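Local coordinates for 3-keto-5-aminohexanoate cleavage protein (Burkholderia xenovorans LB400, PDB 3E02), which probably cleaves beta-keto acids such as 3-keto-5-aminohexanoate with the help of a bound zinc ion, as a TIM-barrel member of the BKACE (DUF849) family, at residues Ser149-Phe152 against Ser153-Glu156; Leu27-Thr30 against Pro31-Val35. One frame throughout, in Å; residues are numbered along the deposited sequence.

Interaction 1: residues Ser149-Phe152 against Ser153-Glu156; sequences SNTF and SQIE
A capping box closes the N-terminus of helix 152-163, with Thr-151 as N-cap and Gln-154 as its partner three residues on. Each side chain serves the other's backbone. Gln-154 N gives its hydrogen to Thr-151 OG1 at 3.2 Å, and Thr-151 N returns a nearly straight bond (170°) to Gln-154 OE1 at 3.1 Å, arriving in the carbonyl plane on a lone pair. Thr-151 can accept because chi1 (68°) sets OG1 between its own backbone N and carbonyl carbon, facing the first turn; the Gln-154 chain runs obliquely past it, CG 3.3 Å from OG1. A second donor reaches the same amide oxygen: Ser-149 OG lies 2.7 Å from Gln-154 OE1, tilted 18° from the amide plane, so two bonds help fix the rotation of the amide. Behind the box the i-to-i+4 bonds of the helix, which leads on to strand 168-173 of the TIM barrel, start at once, Ile-155 N bonding to Thr-151 O at 2.9 Å and Glu-156 N to Phe-152 O. The N-cap hydroxyl is also hydrogen-bonded to Asp-145 OD1 of the second subunit. The CB of Asn-150 points away from the first turn, and its amide is held outside it, ND2 by Gly-115 O and OD1 by Arg-98. On the apolar side Ile-155 lays CD1 against the backbone, 3.3 Å from Asn-150 O, while CG1 covers Thr-151 O. A water donates to Glu-156 OE1 at 2.7 Å and more weakly to Phe-152 O; the same OE1 forms a salt bridge with Arg-188.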
ATOM      1  N   SER A 149     -12.423  -8.625  25.435  1.00 38.38           N
ATOM      2  CA  SER A 149     -11.453  -9.707  25.659  1.00 37.84           C
ATOM      3  C   SER A 149     -11.634 -10.906  24.745  1.00 37.84           C
ATOM      4  O   SER A 149     -12.701 -11.467  24.704  1.00 38.91           O
ATOM      5  CB  SER A 149     -11.541 -10.192  27.107  1.00 38.15           C
ATOM      6  OG  SER A 149     -10.579 -11.217  27.366  1.00 37.39           O
ATOM      7  N   ASN A 150     -10.585 -11.300  24.017  1.00 37.38           N
ATOM      8  CA  ASN A 150     -10.578 -12.532  23.206  1.00 37.08           C
ATOM      9  C   ASN A 150      -9.134 -13.048  23.183  1.00 35.72           C
ATOM     10  O   ASN A 150      -8.437 -12.923  22.195  1.00 35.14           O
ATOM     11  CB  ASN A 150     -11.085 -12.291  21.776  1.00 38.45           C
ATOM     12  CG  ASN A 150     -12.466 -11.719  21.741  1.00 43.88           C
ATOM     13  OD1 ASN A 150     -13.416 -12.439  21.989  1.00 48.53           O
ATOM     14  ND2 ASN A 150     -12.593 -10.413  21.452  1.00 44.55           N
ATOM     15  N   THR A 151      -8.698 -13.621  24.304  1.00 34.88           N
ATOM     16  CA  THR A 151      -7.340 -14.148  24.418  1.00 33.43           C
ATOM     17  C   THR A 151      -7.206 -15.384  23.538  1.00 33.38           C
ATOM     18  O   THR A 151      -8.216 -15.937  23.089  1.00 33.91           O
ATOM     19  CB  THR A 151      -6.958 -14.491  25.865  1.00 32.94           C
ATOM     20  OG1 THR A 151      -7.737 -15.599  26.312  1.00 33.48           O
ATOM     21  CG2 THR A 151      -7.134 -13.293  26.806  1.00 34.05           C
ATOM     22  N   PHE A 152      -5.972 -15.810  23.266  1.00 33.35           N
ATOM     23  CA  PHE A 152      -5.763 -17.033  22.483  1.00 33.65           C
ATOM     24  C   PHE A 152      -6.464 -18.245  23.126  1.00 34.26           C
ATOM     25  O   PHE A 152      -7.069 -19.040  22.425  1.00 34.40           O
ATOM     26  CB  PHE A 152      -4.274 -17.281  22.214  1.00 32.96           C
ATOM     27  CG  PHE A 152      -3.722 -16.387  21.150  1.00 32.01           C
ATOM     28  CD1 PHE A 152      -3.231 -15.124  21.458  1.00 31.84           C
ATOM     29  CD2 PHE A 152      -3.734 -16.791  19.823  1.00 31.21           C
ATOM     30  CE1 PHE A 152      -2.728 -14.290  20.457  1.00 31.88           C
ATOM     31  CE2 PHE A 152      -3.241 -15.971  18.818  1.00 34.62           C
ATOM     32  CZ  PHE A 152      -2.745 -14.726  19.127  1.00 34.75           C
ATOM     33  N   SER A 153      -6.416 -18.350  24.454  1.00 34.81           N
ATOM     34  CA  SER A 153      -7.145 -19.416  25.167  1.00 35.21           C
ATOM     35  C   SER A 153      -8.669 -19.315  24.973  1.00 34.95           C
ATOM     36  O   SER A 153      -9.341 -20.328  24.736  1.00 35.83           O
ATOM     37  CB  SER A 153      -6.812 -19.407  26.657  1.00 36.08           C
ATOM     38  OG  SER A 153      -5.434 -19.669  26.848  1.00 41.44           O
ATOM     39  N   GLN A 154      -9.200 -18.103  25.067  1.00 35.11           N
ATOM     40  CA  GLN A 154     -10.646 -17.861  24.890  1.00 35.46           C
ATOM     41  C   GLN A 154     -11.096 -18.205  23.470  1.00 35.46           C
ATOM     42  O   GLN A 154     -12.121 -18.864  23.284  1.00 36.08           O
ATOM     43  CB  GLN A 154     -11.019 -16.421  25.256  1.00 34.67           C
ATOM     44  CG  GLN A 154     -10.957 -16.156  26.755  1.00 35.27           C
ATOM     45  CD  GLN A 154     -11.302 -14.726  27.115  1.00 36.31           C
ATOM     46  OE1 GLN A 154     -10.847 -13.769  26.479  1.00 37.68           O
ATOM     47  NE2 GLN A 154     -12.108 -14.567  28.155  1.00 34.79           N
ATOM     48  N   ILE A 155     -10.319 -17.772  22.477  1.00 34.93           N
ATOM     49  CA  ILE A 155     -10.625 -18.062  21.066  1.00 34.38           C
ATOM     50  C   ILE A 155     -10.616 -19.572  20.825  1.00 36.23           C
ATOM     51  O   ILE A 155     -11.553 -20.109  20.232  1.00 36.77           O
ATOM     52  CB  ILE A 155      -9.666 -17.346  20.093  1.00 33.48           C
ATOM     53  CG1 ILE A 155      -9.826 -15.815  20.210  1.00 34.26           C
ATOM     54  CG2 ILE A 155      -9.962 -17.800  18.653  1.00 33.64           C
ATOM     55  CD1 ILE A 155      -8.653 -15.005  19.621  1.00 34.17           C
ATOM     56  N   GLU A 156      -9.576 -20.249  21.312  1.00 37.12           N
ATOM     57  CA  GLU A 156      -9.468 -21.703  21.168  1.00 40.97           C
ATOM     58  C   GLU A 156     -10.666 -22.444  21.790  1.00 40.61           C
ATOM     59  O   GLU A 156     -11.161 -23.387  21.180  1.00 40.61           O
ATOM     60  CB  GLU A 156      -8.162 -22.210  21.764  1.00 40.77           C
ATOM     61  CG  GLU A 156      -7.927 -23.706  21.515  1.00 46.19           C
ATOM     62  CD  GLU A 156      -6.518 -24.169  21.809  1.00 45.82           C
ATOM     63  OE1 GLU A 156      -5.593 -23.331  21.875  1.00 55.70           O
ATOM     64  OE2 GLU A 156      -6.335 -25.395  21.942  1.00 55.42           O
TER
HETATM   65  O   HOH W   1      -4.466 -20.917  22.223  1.00 37.28           O

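Interaction 2: residues Leu27-Thr30 against Pro31-Val35; sequences LPIT and PEEIV
Glu-33 OE1 takes two successive backbone N-H groups, from Ile-29 N at 2.8 Å and from Thr-30 N at 2.9 Å. The two donors come in differently: Ile-29 N meets the oxygen nearly along its C-O axis, with some bend at the hydrogen (151°), whereas Thr-30 N stands above the carboxylate plane, 41° out of it, on a straighter bond. This double grip holds one carboxylate oxygen against the turn of chain that leads into the helix, and the two N-H dipoles would probably stabilise its negative charge. Glu-33 reaches back with CG anti to its carbonyl carbon (chi1 -71°) and the chain extended beyond, passing Thr-30 OG1 with CG at 3.2 Å. In the reverse direction Glu-33 N donates to Thr-30 OG1 at 3.1 Å, which completes a capping box with Thr-30 as N-cap of helix 31-44, the helix that follows strand 10-13 of the TIM barrel. Pro-31, in the first helical position, has no N-H to offer; its ring takes the place of that hydrogen, CD lying 3.5 Å from Thr-30 CB across the peptide bond. The first regular helical bond runs from Ile-34 N to Thr-30 O at 3.0 Å, nearly in line with the carbonyl. Ile-34 adds the apolar side of the turn: CG1 touches Pro-28 CB at 4.3 Å, and CD1 lies near both Thr-30 O and Ile-29 O. Against the barrel wall, Ile-34 packs on Leu-51 of strand 48-54, and Pro-28 meets Leu-258 of a loop, while Pro-28 O accepts a hydrogen bond from Thr-15 OG1.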
ATOM      1  N   LEU A  27     -34.318   1.680  17.132  1.00 34.88           N
ATOM      2  CA  LEU A  27     -33.405   0.607  17.550  1.00 35.12           C
ATOM      3  C   LEU A  27     -34.270  -0.604  17.928  1.00 34.71           C
ATOM      4  O   LEU A  27     -35.116  -0.470  18.815  1.00 36.13           O
ATOM      5  CB  LEU A  27     -32.566   1.038  18.761  1.00 35.93           C
ATOM      6  CG  LEU A  27     -31.514   0.046  19.275  1.00 34.69           C
ATOM      7  CD1 LEU A  27     -30.392  -0.096  18.268  1.00 35.13           C
ATOM      8  CD2 LEU A  27     -30.979   0.480  20.632  1.00 35.90           C
ATOM      9  N   PRO A  28     -34.103  -1.765  17.254  1.00 34.31           N
ATOM     10  CA  PRO A  28     -34.912  -2.938  17.642  1.00 34.69           C
ATOM     11  C   PRO A  28     -34.544  -3.449  19.038  1.00 34.29           C
ATOM     12  O   PRO A  28     -33.373  -3.709  19.301  1.00 35.42           O
ATOM     13  CB  PRO A  28     -34.572  -3.973  16.562  1.00 35.13           C
ATOM     14  CG  PRO A  28     -34.006  -3.167  15.444  1.00 33.74           C
ATOM     15  CD  PRO A  28     -33.236  -2.106  16.110  1.00 33.91           C
ATOM     16  N   ILE A  29     -35.543  -3.597  19.909  1.00 33.49           N
ATOM     17  CA  ILE A  29     -35.316  -3.983  21.308  1.00 33.24           C
ATOM     18  C   ILE A  29     -35.965  -5.304  21.679  1.00 34.05           C
ATOM     19  O   ILE A  29     -35.280  -6.231  22.132  1.00 34.74           O
ATOM     20  CB  ILE A  29     -35.791  -2.845  22.256  1.00 33.80           C
ATOM     21  CG1 ILE A  29     -34.847  -1.636  22.129  1.00 34.21           C
ATOM     22  CG2 ILE A  29     -35.820  -3.298  23.724  1.00 32.18           C
ATOM     23  CD1 ILE A  29     -35.322  -0.391  22.856  1.00 33.34           C
ATOM     24  N   THR A  30     -37.280  -5.380  21.499  1.00 34.43           N
ATOM     25  CA  THR A  30     -38.026  -6.571  21.912  1.00 35.75           C
ATOM     26  C   THR A  30     -37.806  -7.723  20.935  1.00 35.78           C
ATOM     27  O   THR A  30     -37.429  -7.490  19.775  1.00 35.27           O
ATOM     28  CB  THR A  30     -39.541  -6.322  22.004  1.00 35.83           C
ATOM     29  OG1 THR A  30     -40.051  -6.018  20.704  1.00 37.59           O
ATOM     30  CG2 THR A  30     -39.861  -5.177  22.972  1.00 38.00           C
ATOM     31  N   PRO A  31     -38.004  -8.976  21.403  1.00 35.44           N
ATOM     32  CA  PRO A  31     -37.930 -10.102  20.466  1.00 35.51           C
ATOM     33  C   PRO A  31     -38.851  -9.952  19.247  1.00 35.31           C
ATOM     34  O   PRO A  31     -38.439 -10.283  18.147  1.00 35.35           O
ATOM     35  CB  PRO A  31     -38.321 -11.297  21.329  1.00 35.92           C
ATOM     36  CG  PRO A  31     -37.865 -10.904  22.675  1.00 36.81           C
ATOM     37  CD  PRO A  31     -38.219  -9.452  22.779  1.00 35.28           C
ATOM     38  N   GLU A  32     -40.039  -9.380  19.439  1.00 35.23           N
ATOM     39  CA  GLU A  32     -41.008  -9.180  18.355  1.00 36.11           C
ATOM     40  C   GLU A  32     -40.487  -8.166  17.325  1.00 35.87           C
ATOM     41  O   GLU A  32     -40.684  -8.347  16.119  1.00 36.16           O
ATOM     42  CB  GLU A  32     -42.378  -8.736  18.895  1.00 37.58           C
ATOM     43  CG  GLU A  32     -43.117  -9.792  19.727  1.00 43.18           C
ATOM     44  CD  GLU A  32     -42.521 -10.053  21.115  1.00 51.51           C
ATOM     45  OE1 GLU A  32     -41.959  -9.122  21.757  1.00 47.54           O
ATOM     46  OE2 GLU A  32     -42.611 -11.215  21.556  1.00 60.21           O
ATOM     47  N   GLU A  33     -39.846  -7.101  17.810  1.00 35.51           N
ATOM     48  CA  GLU A  33     -39.201  -6.101  16.938  1.00 35.76           C
ATOM     49  C   GLU A  33     -38.039  -6.722  16.154  1.00 35.84           C
ATOM     50  O   GLU A  33     -37.869  -6.416  14.977  1.00 36.40           O
ATOM     51  CB  GLU A  33     -38.701  -4.892  17.745  1.00 36.44           C
ATOM     52  CG  GLU A  33     -39.830  -4.020  18.271  1.00 35.84           C
ATOM     53  CD  GLU A  33     -39.418  -3.011  19.340  1.00 37.19           C
ATOM     54  OE1 GLU A  33     -38.320  -3.116  19.938  1.00 35.34           O
ATOM     55  OE2 GLU A  33     -40.229  -2.091  19.581  1.00 43.63           O
ATOM     56  N   ILE A  34     -37.253  -7.576  16.817  1.00 34.96           N
ATOM     57  CA  ILE A  34     -36.129  -8.282  16.192  1.00 34.56           C
ATOM     58  C   ILE A  34     -36.614  -9.225  15.079  1.00 34.53           C
ATOM     59  O   ILE A  34     -36.014  -9.257  14.006  1.00 34.16           O
ATOM     60  CB  ILE A  34     -35.243  -9.005  17.247  1.00 34.90           C
ATOM     61  CG1 ILE A  34     -34.519  -7.956  18.105  1.00 33.16           C
ATOM     62  CG2 ILE A  34     -34.211  -9.934  16.561  1.00 34.39           C
ATOM     63  CD1 ILE A  34     -33.853  -8.499  19.336  1.00 33.10           C
ATOM     64  N   VAL A  35     -37.709  -9.955  15.320  1.00 35.14           N
ATOM     65  CA  VAL A  35     -38.302 -10.822  14.290  1.00 34.99           C
ATOM     66  C   VAL A  35     -38.789  -9.991  13.096  1.00 35.43           C
ATOM     67  O   VAL A  35     -38.465 -10.308  11.953  1.00 34.94           O
ATOM     68  CB  VAL A  35     -39.477 -11.671  14.826  1.00 34.79           C
ATOM     69  CG1 VAL A  35     -40.152 -12.468  13.680  1.00 33.82           C
ATOM     70  CG2 VAL A  35     -39.000 -12.611  15.941  1.00 31.71           C
TER

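Both contacts are N-terminal helix caps in one TIM-barrel chain, and interaction 2 comes first in sequence. Their centres are 30 Å apart and their nearest atoms about 21 Å, so they do not touch. Residues 27-35 hold the end of the loop after strand 10-13 and the start of helix 31-44, which is followed by strand 48-54 with the zinc ligands His-50 and His-52. Residues 149-156 follow the short strand 147-148 and start helix 152-163, which precedes strand 168-173. The side chains of Asn-150 (interaction 1) and Leu-27 (interaction 2) are each about 11 Å from the zinc ion, so neither contact supplies a metal ligand. Interaction 1 also borders the second subunit, whereas no other chain of the assembly touches interaction 2.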